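Octopine dehydrogenase (Pecten maximus, PDB 3C7A) catalyses the reductive, NADH-dependent condensation of L-arginine with pyruvate to D-octopine, and the reverse oxidation, preferring arginine to other amino acids. Local coordinates at residues H15-L20 with L144-R149; V106-L111 with G130-A135; F210-I215 with P232-G237. All coordinates share one frame; numbering follows the deposited sequence.

Interaction 1 of 3, residues H15-L20 with L144-R149; sequences HTLSGL and LPWACR. With NAD (nicotinamide-adenine-dinucleotide), chain B.
The first torsion of Thr16 sets CG2 across from the backbone N, with OG1 beside that N, and so aims the methyl at the indole of Trp146. The indole comes from the opposite direction, its chi1 of -34° keeping CG beside the backbone N while the ring reaches back toward helix 12-21. The result is a CH-pi contact: Thr16 CG2 stands 3.9 Å from the centroid of the six-membered ring of Trp146, almost on the ring normal. Pro145 CB lies against the other face, so the indole is held between a methyl and a proline. Two leucines of the helix add apolar contacts, Leu20 CD1 at 4.0 Å from Trp146 CZ2 and Leu17 CB at 4.2 Å from Trp146 CH2. Thr16 OG1 also approaches Cys148 SG at 3.9 Å, a van der Waals neighbour; the hydroxyl's hydrogen bond is with Asn12 O, inside its own helix.

No hydrogen bond joins the two segments, and the polar work is done on NAD. Cys148 N donates to the carboxamide oxygen O7N of NAD at 3.3 Å with an N-H...O angle of 161°, while Leu144 CD2 lies 3.6 Å from NAD C3N of the nicotinamide ring. Residues 144-149 thus touch both the helix and the nicotinamide end of the cofactor.

Helix 12-21 follows the glycine-rich turn of the Rossmann-type nucleotide-binding fold, whose Gly13 N also bonds NAD. Residues 15-20 of this helix run across strand 146-149 at 103°, with Leu17 against Val7 of strand 3-8 and Thr16 against Val157 and Val159 of strand 156-171, the antiparallel partner of strand 146-150.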
loop_
_atom_site.group_PDB
_atom_site.type_symbol
_atom_site.label_atom_id
_atom_site.label_comp_id
_atom_site.label_asym_id
_atom_site.label_seq_id
_atom_site.Cartn_x
_atom_site.Cartn_y
_atom_site.Cartn_z
ATOM N N HIS A 15 -10.312 -7.893 10.428
ATOM C CA HIS A 15 -11.508 -8.693 10.729
ATOM C C HIS A 15 -11.712 -9.816 9.705
ATOM O O HIS A 15 -11.954 -10.967 10.081
ATOM C CB HIS A 15 -12.764 -7.808 10.792
ATOM C CG HIS A 15 -13.004 -7.170 12.128
ATOM N ND1 HIS A 15 -12.202 -6.169 12.635
ATOM C CD2 HIS A 15 -13.976 -7.374 13.051
ATOM C CE1 HIS A 15 -12.660 -5.794 13.817
ATOM N NE2 HIS A 15 -13.737 -6.509 14.092
ATOM N N THR A 16 -11.606 -9.472 8.419
ATOM C CA THR A 16 -11.812 -10.422 7.316
ATOM C C THR A 16 -10.750 -11.536 7.278
ATOM O O THR A 16 -11.093 -12.716 7.160
ATOM C CB THR A 16 -11.884 -9.698 5.936
ATOM O OG1 THR A 16 -12.864 -8.652 5.982
ATOM C CG2 THR A 16 -12.254 -10.673 4.814
ATOM N N LEU A 17 -9.475 -11.158 7.382
ATOM C CA LEU A 17 -8.363 -12.118 7.319
ATOM C C LEU A 17 -8.365 -13.130 8.475
ATOM O O LEU A 17 -8.118 -14.321 8.259
ATOM C CB LEU A 17 -7.010 -11.391 7.231
ATOM C CG LEU A 17 -5.710 -12.214 7.172
ATOM C CD1 LEU A 17 -5.617 -13.070 5.904
ATOM C CD2 LEU A 17 -4.492 -11.308 7.294
ATOM N N SER A 18 -8.645 -12.651 9.689
ATOM C CA SER A 18 -8.665 -13.498 10.889
ATOM C C SER A 18 -9.742 -14.587 10.843
ATOM O O SER A 18 -9.500 -15.722 11.257
ATOM C CB SER A 18 -8.827 -12.647 12.154
ATOM O OG SER A 18 -7.674 -11.856 12.397
ATOM N N GLY A 19 -10.923 -14.230 10.338
ATOM C CA GLY A 19 -12.048 -15.160 10.223
ATOM C C GLY A 19 -11.849 -16.274 9.205
ATOM O O GLY A 19 -12.202 -17.427 9.465
ATOM N N LEU A 20 -11.283 -15.931 8.049
ATOM C CA LEU A 20 -11.051 -16.906 6.976
ATOM C C LEU A 20 -9.917 -17.892 7.288
ATOM O O LEU A 20 -10.059 -19.098 7.057
ATOM C CB LEU A 20 -10.800 -16.202 5.633
ATOM C CG LEU A 20 -11.924 -15.364 5.002
ATOM C CD1 LEU A 20 -11.403 -14.598 3.791
ATOM C CD2 LEU A 20 -13.142 -16.206 4.616
ATOM N N LEU A 144 -5.153 -4.340 -1.421
ATOM C CA LEU A 144 -5.976 -5.241 -0.595
ATOM C C LEU A 144 -6.825 -6.187 -1.465
ATOM O O LEU A 144 -7.402 -5.749 -2.463
ATOM C CB LEU A 144 -6.869 -4.436 0.368
ATOM C CG LEU A 144 -7.555 -5.165 1.535
ATOM C CD1 LEU A 144 -6.568 -5.524 2.653
ATOM C CD2 LEU A 144 -8.706 -4.345 2.098
ATOM N N PRO A 145 -6.887 -7.489 -1.099
ATOM C CA PRO A 145 -7.641 -8.504 -1.857
ATOM C C PRO A 145 -9.162 -8.304 -1.967
ATOM O O PRO A 145 -9.765 -8.795 -2.926
ATOM C CB PRO A 145 -7.347 -9.805 -1.093
ATOM C CG PRO A 145 -6.092 -9.533 -0.333
ATOM C CD PRO A 145 -6.190 -8.094 0.052
ATOM N N TRP A 146 -9.772 -7.609 -1.004
ATOM C CA TRP A 146 -11.235 -7.441 -0.979
ATOM C C TRP A 146 -11.683 -5.982 -0.818
ATOM O O TRP A 146 -10.911 -5.125 -0.382
ATOM C CB TRP A 146 -11.871 -8.260 0.161
ATOM C CG TRP A 146 -11.211 -9.577 0.492
ATOM C CD1 TRP A 146 -11.456 -10.789 -0.089
ATOM C CD2 TRP A 146 -10.225 -9.811 1.508
ATOM N NE1 TRP A 146 -10.674 -11.761 0.490
ATOM C CE2 TRP A 146 -9.910 -11.189 1.474
ATOM C CE3 TRP A 146 -9.572 -8.990 2.439
ATOM C CZ2 TRP A 146 -8.966 -11.765 2.334
ATOM C CZ3 TRP A 146 -8.632 -9.564 3.296
ATOM C CH2 TRP A 146 -8.340 -10.939 3.235
ATOM N N ALA A 147 -12.939 -5.717 -1.180
ATOM C CA ALA A 147 -13.646 -4.511 -0.745
ATOM C C ALA A 147 -14.585 -4.916 0.394
ATOM O O ALA A 147 -15.502 -5.718 0.190
ATOM C CB ALA A 147 -14.423 -3.893 -1.901
ATOM N N CYS A 148 -14.345 -4.369 1.588
ATOM C CA CYS A 148 -14.997 -4.853 2.815
ATOM C C CYS A 148 -15.326 -3.757 3.843
ATOM O O CYS A 148 -14.661 -2.719 3.889
ATOM C CB CYS A 148 -14.142 -5.951 3.466
ATOM S SG CYS A 148 -12.393 -5.508 3.754
ATOM N N ARG A 149 -16.355 -4.005 4.661
ATOM C CA ARG A 149 -16.790 -3.066 5.711
ATOM C C ARG A 149 -17.385 -3.779 6.937
ATOM O O ARG A 149 -18.160 -4.730 6.799
ATOM C CB ARG A 149 -17.795 -2.048 5.147
ATOM C CG ARG A 149 -18.104 -0.873 6.080
ATOM C CD ARG A 149 -19.135 0.084 5.488
ATOM N NE ARG A 149 -18.539 1.030 4.544
ATOM C CZ ARG A 149 -19.174 2.070 4.006
ATOM N NH1 ARG A 149 -20.443 2.322 4.311
ATOM N NH2 ARG A 149 -18.536 2.867 3.158
HETATM P PA NAD B . -8.950 0.790 8.652
HETATM O O1A NAD B . -9.196 2.244 8.540
HETATM O O2A NAD B . -10.224 0.051 8.808
HETATM O O5B NAD B . -7.958 0.491 9.893
HETATM C C5B NAD B . -8.215 0.985 11.194
HETATM C C4B NAD B . -7.271 0.326 12.199
HETATM O O4B NAD B . -5.993 0.938 12.159
HETATM C C3B NAD B . -7.751 0.454 13.640
HETATM O O3B NAD B . -8.527 -0.649 14.048
HETATM C C2B NAD B . -6.468 0.566 14.442
HETATM O O2B NAD B . -6.019 -0.698 14.878
HETATM C C1B NAD B . -5.468 1.154 13.459
HETATM N N9A NAD B . -5.335 2.597 13.749
HETATM C C8A NAD B . -6.110 3.604 13.225
HETATM N N7A NAD B . -5.696 4.785 13.737
HETATM C C5A NAD B . -4.668 4.551 14.583
HETATM C C6A NAD B . -3.890 5.404 15.359
HETATM N N6A NAD B . -4.281 6.665 15.536
HETATM N N1A NAD B . -2.881 4.875 16.149
HETATM C C2A NAD B . -2.653 3.510 16.160
HETATM N N3A NAD B . -3.436 2.671 15.384
HETATM C C4A NAD B . -4.429 3.180 14.604
HETATM O O3 NAD B . -8.122 0.298 7.349
HETATM P PN NAD B . -8.633 -0.887 6.376
HETATM O O1N NAD B . -9.964 -0.513 5.847
HETATM O O2N NAD B . -8.461 -2.186 7.068
HETATM O O5D NAD B . -7.611 -0.836 5.127
HETATM C C5D NAD B . -6.212 -0.990 5.261
HETATM C C4D NAD B . -5.507 -0.442 4.017
HETATM O O4D NAD B . -6.015 -1.043 2.832
HETATM C C3D NAD B . -5.698 1.064 3.877
HETATM O O3D NAD B . -4.456 1.664 3.586
HETATM C C2D NAD B . -6.665 1.218 2.715
HETATM O O2D NAD B . -6.394 2.379 1.965
HETATM C C1D NAD B . -6.447 -0.057 1.905
HETATM N N1N NAD B . -7.649 -0.496 1.153
HETATM C C2N NAD B . -8.862 -0.684 1.775
HETATM C C3N NAD B . -9.979 -1.103 1.044
HETATM C C7N NAD B . -11.230 -1.543 1.762
HETATM O O7N NAD B . -12.317 -1.852 1.054
HETATM N N7N NAD B . -11.241 -1.624 3.171
HETATM C C4N NAD B . -9.851 -1.330 -0.329
HETATM C C5N NAD B . -8.618 -1.141 -0.953
HETATM C C6N NAD B . -7.524 -0.725 -0.195
#

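Interaction 2 of 3, residues V106-L111 with G130-A135; sequences VQDSAL and GDKAAA. With EDO (1,2-ethanediol), chain D.
Lys132 reaches across to Val106 and Asp108 and grips both with its ammonium group. NZ lies 2.8 Å from Asp108 OD1, a hydrogen-bonded salt bridge in which the nitrogen meets the carboxylate oxygen nearly head-on, and it gives a second hydrogen bond to Val106 O at 3.1 Å, tilted 15° from the carbonyl plane. The ammonium is therefore shared between a side-chain charge and a backbone carbonyl two residues earlier, which is likely to limit how far the lysine end can wander. Its methylenes touch the same acceptors: Lys132 CD comes within 3.5 Å of Asp108 OD1.

The lysine gets there by bending. It leaves the backbone with CG opposite N (chi1 178°) and then turns at chi2 and chi3, and its chain crosses the aspartate side chain at about a right angle. Nearer the backbone, Ala135 CB rests 4.1 Å from Asp108 O. A 1,2-ethanediol molecule, probably from the crystallisation liquor, sits beside the pair, with Lys132 NZ 3.5 Å from its C1 and a weak hydrogen bond from Asp108 N.

Further out, a type I beta turn from Gln107 to Ala110 presents Asp108, and Gln107 NE2 ties this loop to Ala83 O. On the other side, the 3-10 segment 131-134 carries the lysine, following Gly130, which leaves the helical conformation with positive phi. The two loops lead into strands 111-114 and 137-141, parallel neighbours in the sheet. The contact thus joins successive helix-to-strand connections at one end of an alpha/beta Rossmann-type domain, at the surface, away from the NAD and substrate sites.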
loop_
_atom_site.group_PDB
_atom_site.type_symbol
_atom_site.label_atom_id
_atom_site.label_comp_id
_atom_site.label_asym_id
_atom_site.label_seq_id
_atom_site.Cartn_x
_atom_site.Cartn_y
_atom_site.Cartn_z
ATOM N N VAL A 106 11.177 -12.389 17.302
ATOM C CA VAL A 106 11.029 -13.019 15.977
ATOM C C VAL A 106 12.167 -14.012 15.649
ATOM O O VAL A 106 13.344 -13.712 15.874
ATOM C CB VAL A 106 10.843 -11.941 14.852
ATOM C CG1 VAL A 106 12.074 -11.037 14.728
ATOM C CG2 VAL A 106 10.492 -12.582 13.510
ATOM N N GLN A 107 11.805 -15.187 15.123
ATOM C CA GLN A 107 12.785 -16.244 14.809
ATOM C C GLN A 107 13.419 -16.113 13.411
ATOM O O GLN A 107 12.858 -15.463 12.524
ATOM C CB GLN A 107 12.196 -17.652 15.032
ATOM C CG GLN A 107 11.111 -18.100 14.040
ATOM C CD GLN A 107 10.700 -19.563 14.220
ATOM O OE1 GLN A 107 11.525 -20.421 14.537
ATOM N NE2 GLN A 107 9.420 -19.849 14.005
ATOM N N ASP A 108 14.584 -16.743 13.233
ATOM C CA ASP A 108 15.356 -16.680 11.982
ATOM C C ASP A 108 14.584 -17.106 10.721
ATOM O O ASP A 108 14.771 -16.519 9.652
ATOM C CB ASP A 108 16.648 -17.508 12.097
ATOM C CG ASP A 108 17.785 -16.760 12.803
ATOM O OD1 ASP A 108 17.580 -15.626 13.289
ATOM O OD2 ASP A 108 18.902 -17.322 12.871
ATOM N N SER A 109 13.721 -18.115 10.851
ATOM C CA SER A 109 13.023 -18.695 9.695
ATOM C C SER A 109 11.642 -18.087 9.386
ATOM O O SER A 109 10.841 -18.695 8.669
ATOM C CB SER A 109 12.914 -20.220 9.849
ATOM O OG SER A 109 11.987 -20.577 10.864
ATOM N N ALA A 110 11.374 -16.888 9.901
ATOM C CA ALA A 110 10.067 -16.238 9.726
ATOM C C ALA A 110 9.879 -15.564 8.358
ATOM O O ALA A 110 10.846 -15.098 7.747
ATOM C CB ALA A 110 9.821 -15.238 10.851
ATOM N N LEU A 111 8.628 -15.522 7.899
ATOM C CA LEU A 111 8.236 -14.812 6.674
ATOM C C LEU A 111 7.361 -13.597 7.014
ATOM O O LEU A 111 6.269 -13.747 7.569
ATOM C CB LEU A 111 7.497 -15.763 5.717
ATOM C CG LEU A 111 6.857 -15.227 4.426
ATOM C CD1 LEU A 111 7.905 -14.842 3.378
ATOM C CD2 LEU A 111 5.879 -16.240 3.847
ATOM N N GLY A 130 17.974 -4.677 11.985
ATOM C CA GLY A 130 19.434 -4.795 11.926
ATOM C C GLY A 130 19.931 -6.032 11.195
ATOM O O GLY A 130 19.486 -6.321 10.081
ATOM N N ASP A 131 20.851 -6.759 11.829
ATOM C CA ASP A 131 21.435 -7.987 11.265
ATOM C C ASP A 131 20.410 -9.100 11.024
ATOM O O ASP A 131 20.567 -9.900 10.098
ATOM C CB ASP A 131 22.570 -8.508 12.158
ATOM C CG ASP A 131 23.855 -7.698 12.017
ATOM O OD1 ASP A 131 24.240 -7.362 10.874
ATOM O OD2 ASP A 131 24.490 -7.407 13.055
ATOM N N LYS A 132 19.369 -9.142 11.856
ATOM C CA LYS A 132 18.275 -10.119 11.731
ATOM C C LYS A 132 17.559 -10.056 10.370
ATOM O O LYS A 132 17.047 -11.070 9.885
ATOM C CB LYS A 132 17.274 -9.936 12.886
ATOM C CG LYS A 132 16.039 -10.856 12.866
ATOM C CD LYS A 132 16.356 -12.307 13.241
ATOM C CE LYS A 132 16.447 -12.502 14.750
ATOM N NZ LYS A 132 16.390 -13.944 15.125
ATOM N N ALA A 133 17.547 -8.872 9.757
ATOM C CA ALA A 133 16.872 -8.648 8.471
ATOM C C ALA A 133 17.509 -9.387 7.283
ATOM O O ALA A 133 16.895 -9.500 6.218
ATOM C CB ALA A 133 16.766 -7.150 8.180
ATOM N N ALA A 134 18.731 -9.885 7.470
ATOM C CA ALA A 134 19.430 -10.657 6.438
ATOM C C ALA A 134 19.128 -12.161 6.509
ATOM O O ALA A 134 19.485 -12.915 5.598
ATOM C CB ALA A 134 20.936 -10.402 6.508
ATOM N N ALA A 135 18.468 -12.585 7.587
ATOM C CA ALA A 135 18.099 -13.989 7.782
ATOM C C ALA A 135 16.672 -14.309 7.316
ATOM O O ALA A 135 16.440 -15.356 6.704
ATOM C CB ALA A 135 18.294 -14.396 9.246
HETATM C C1 EDO D . 15.820 -16.743 17.084
HETATM O O1 EDO D . 16.150 -16.681 18.477
HETATM C C2 EDO D . 16.847 -17.596 16.349
HETATM O O2 EDO D . 16.177 -18.649 15.648
#

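Interaction 3 of 3, residues F210-I215 with P232-G237; sequences FVHPAI and PLFYQG
His212, the active-site residue that also binds pyruvate, meets Tyr235 in the alpha-helical domain characteristic of opine dehydrogenases. Its ring comes off helix 211-220 with CG beside the backbone N (chi1 -73°), and the NE2 hydrogen points at Tyr235 OH in the ring plane, 3.1 Å away and nearly straight at 173°. With an alanine here the imidazole is gone, and Tyr235 OH would probably lose this donor while a gap opened beside Phe234.

Phe234 extends its ring with CG opposite the backbone N (chi1 -179°), crossing the histidine side chain at about a right angle; His212 CD2 sits at the edge of the Phe234 ring, in its plane, 4.0 Å from Phe234 CZ. One turn along the helix, Ile215 divides its branches. CG2 packs over a face of Phe234, offset toward the rim, while CD1 goes to the tyrosine. Phe234 itself lies against Tyr235, its CD2 above the centre of the phenol ring. Tyr303 stacks on Tyr235, and Tyr325 meets His212 edge-to-face. The outer branch of the isoleucine ends with CD1 3.9 Å from Tyr235 CD2.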
loop_
_atom_site.group_PDB
_atom_site.type_symbol
_atom_site.label_atom_id
_atom_site.label_comp_id
_atom_site.label_asym_id
_atom_site.label_seq_id
_atom_site.Cartn_x
_atom_site.Cartn_y
_atom_site.Cartn_z
ATOM N N PHE A 210 1.366 9.423 -8.291
ATOM C CA PHE A 210 1.008 10.748 -8.813
ATOM C C PHE A 210 -0.470 10.941 -9.192
ATOM O O PHE A 210 -0.896 12.071 -9.450
ATOM C CB PHE A 210 1.896 11.092 -10.023
ATOM C CG PHE A 210 1.800 10.097 -11.160
ATOM C CD1 PHE A 210 0.782 10.191 -12.109
ATOM C CD2 PHE A 210 2.736 9.072 -11.285
ATOM C CE1 PHE A 210 0.692 9.273 -13.158
ATOM C CE2 PHE A 210 2.656 8.149 -12.332
ATOM C CZ PHE A 210 1.633 8.250 -13.270
ATOM N N VAL A 211 -1.241 9.852 -9.221
ATOM C CA VAL A 211 -2.606 9.857 -9.787
ATOM C C VAL A 211 -3.609 10.792 -9.082
ATOM O O VAL A 211 -4.188 11.672 -9.724
ATOM C CB VAL A 211 -3.190 8.411 -9.921
ATOM C CG1 VAL A 211 -4.668 8.440 -10.317
ATOM C CG2 VAL A 211 -2.398 7.601 -10.939
ATOM N N HIS A 212 -3.811 10.600 -7.779
ATOM C CA HIS A 212 -4.786 11.403 -7.027
ATOM C C HIS A 212 -4.409 12.879 -6.825
ATOM O O HIS A 212 -5.276 13.749 -6.950
ATOM C CB HIS A 212 -5.163 10.739 -5.693
ATOM C CG HIS A 212 -6.039 9.532 -5.843
ATOM N ND1 HIS A 212 -5.884 8.399 -5.075
ATOM C CD2 HIS A 212 -7.073 9.278 -6.681
ATOM C CE1 HIS A 212 -6.786 7.502 -5.427
ATOM N NE2 HIS A 212 -7.521 8.010 -6.401
ATOM N N PRO A 213 -3.127 13.173 -6.500
ATOM C CA PRO A 213 -2.691 14.577 -6.445
ATOM C C PRO A 213 -2.868 15.352 -7.760
ATOM O O PRO A 213 -3.118 16.560 -7.725
ATOM C CB PRO A 213 -1.203 14.467 -6.087
ATOM C CG PRO A 213 -1.081 13.157 -5.395
ATOM C CD PRO A 213 -2.030 12.259 -6.124
ATOM N N ALA A 214 -2.747 14.663 -8.895
ATOM C CA ALA A 214 -2.904 15.287 -10.216
ATOM C C ALA A 214 -4.353 15.664 -10.542
ATOM O O ALA A 214 -4.602 16.678 -11.199
ATOM C CB ALA A 214 -2.329 14.386 -11.309
ATOM N N ILE A 215 -5.298 14.841 -10.087
ATOM C CA ILE A 215 -6.731 15.081 -10.300
ATOM C C ILE A 215 -7.239 16.267 -9.466
ATOM O O ILE A 215 -8.075 17.052 -9.933
ATOM C CB ILE A 215 -7.568 13.791 -10.040
ATOM C CG1 ILE A 215 -7.256 12.733 -11.108
ATOM C CG2 ILE A 215 -9.074 14.093 -10.008
ATOM C CD1 ILE A 215 -7.730 11.325 -10.771
ATOM N N PRO A 232 -18.884 18.159 -7.990
ATOM C CA PRO A 232 -18.581 17.716 -9.355
ATOM C C PRO A 232 -17.955 16.316 -9.418
ATOM O O PRO A 232 -17.419 15.830 -8.418
ATOM C CB PRO A 232 -17.588 18.771 -9.848
ATOM C CG PRO A 232 -16.889 19.230 -8.620
ATOM C CD PRO A 232 -17.851 19.076 -7.467
ATOM N N LEU A 233 -18.077 15.704 -10.740
ATOM C CA LEU A 233 -17.552 14.353 -10.889
ATOM C C LEU A 233 -16.046 14.318 -10.653
ATOM O O LEU A 233 -15.363 15.334 -10.783
ATOM C CB LEU A 233 -17.880 13.801 -12.278
ATOM C CG LEU A 233 -19.353 13.497 -12.556
ATOM C CD1 LEU A 233 -19.649 13.587 -14.045
ATOM C CD2 LEU A 233 -19.731 12.128 -12.012
ATOM N N PHE A 234 -15.530 13.036 -10.309
ATOM C CA PHE A 234 -14.156 12.962 -9.823
ATOM C C PHE A 234 -13.222 12.410 -10.894
ATOM O O PHE A 234 -12.698 13.158 -11.720
ATOM C CB PHE A 234 -14.080 12.099 -8.563
ATOM C CG PHE A 234 -12.699 11.995 -7.980
ATOM C CD1 PHE A 234 -12.169 13.029 -7.230
ATOM C CD2 PHE A 234 -11.932 10.859 -8.184
ATOM C CE1 PHE A 234 -10.900 12.935 -6.692
ATOM C CE2 PHE A 234 -10.661 10.761 -7.650
ATOM C CZ PHE A 234 -10.145 11.799 -6.903
ATOM N N TYR A 235 -13.190 11.151 -11.397
ATOM C CA TYR A 235 -12.439 10.600 -12.534
ATOM C C TYR A 235 -13.007 11.044 -13.887
ATOM O O TYR A 235 -12.252 11.335 -14.818
ATOM C CB TYR A 235 -12.390 9.066 -12.479
ATOM C CG TYR A 235 -11.747 8.475 -11.239
ATOM C CD1 TYR A 235 -12.530 7.936 -10.217
ATOM C CD2 TYR A 235 -10.358 8.435 -11.095
ATOM C CE1 TYR A 235 -11.949 7.381 -9.074
ATOM C CE2 TYR A 235 -9.765 7.884 -9.955
ATOM C CZ TYR A 235 -10.567 7.359 -8.951
ATOM O OH TYR A 235 -9.992 6.813 -7.823
ATOM N N GLN A 236 -14.336 11.095 -13.985
ATOM C CA GLN A 236 -15.017 11.444 -15.238
ATOM C C GLN A 236 -15.150 12.958 -15.470
ATOM O O GLN A 236 -15.787 13.388 -16.437
ATOM C CB GLN A 236 -16.391 10.758 -15.318
ATOM C CG GLN A 236 -16.331 9.236 -15.502
ATOM C CD GLN A 236 -17.700 8.581 -15.673
ATOM O OE1 GLN A 236 -18.736 9.252 -15.681
ATOM N NE2 GLN A 236 -17.705 7.259 -15.814
ATOM N N GLY A 237 -14.531 13.754 -14.595
ATOM C CA GLY A 237 -14.600 15.217 -14.682
ATOM C C GLY A 237 -13.336 15.929 -15.147
ATOM O O GLY A 237 -13.289 17.164 -15.157
#

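Along the chain, interaction 2 falls between the two segments of interaction 1, and interaction 3 follows both. Interactions 1 and 2 belong to the nucleotide-binding part and are both built around its mixed sheet: helix 12-21 and strand 146-150 lie by NAD, whereas the loops of 106-111 and 130-135 lead into strands 111-114 and 137-141. Their centres are 27 Å apart. Interaction 3 lies in the alpha-helical domain, its centre 27 Å from that of interaction 1 and 41 Å from that of interaction 2, across the chain's centre from the latter. Interaction 1 lies beside the cofactor and interaction 3 holds the active-site His212, whose side chain is about 9 Å from NAD, consistent with a reaction site between the two parts.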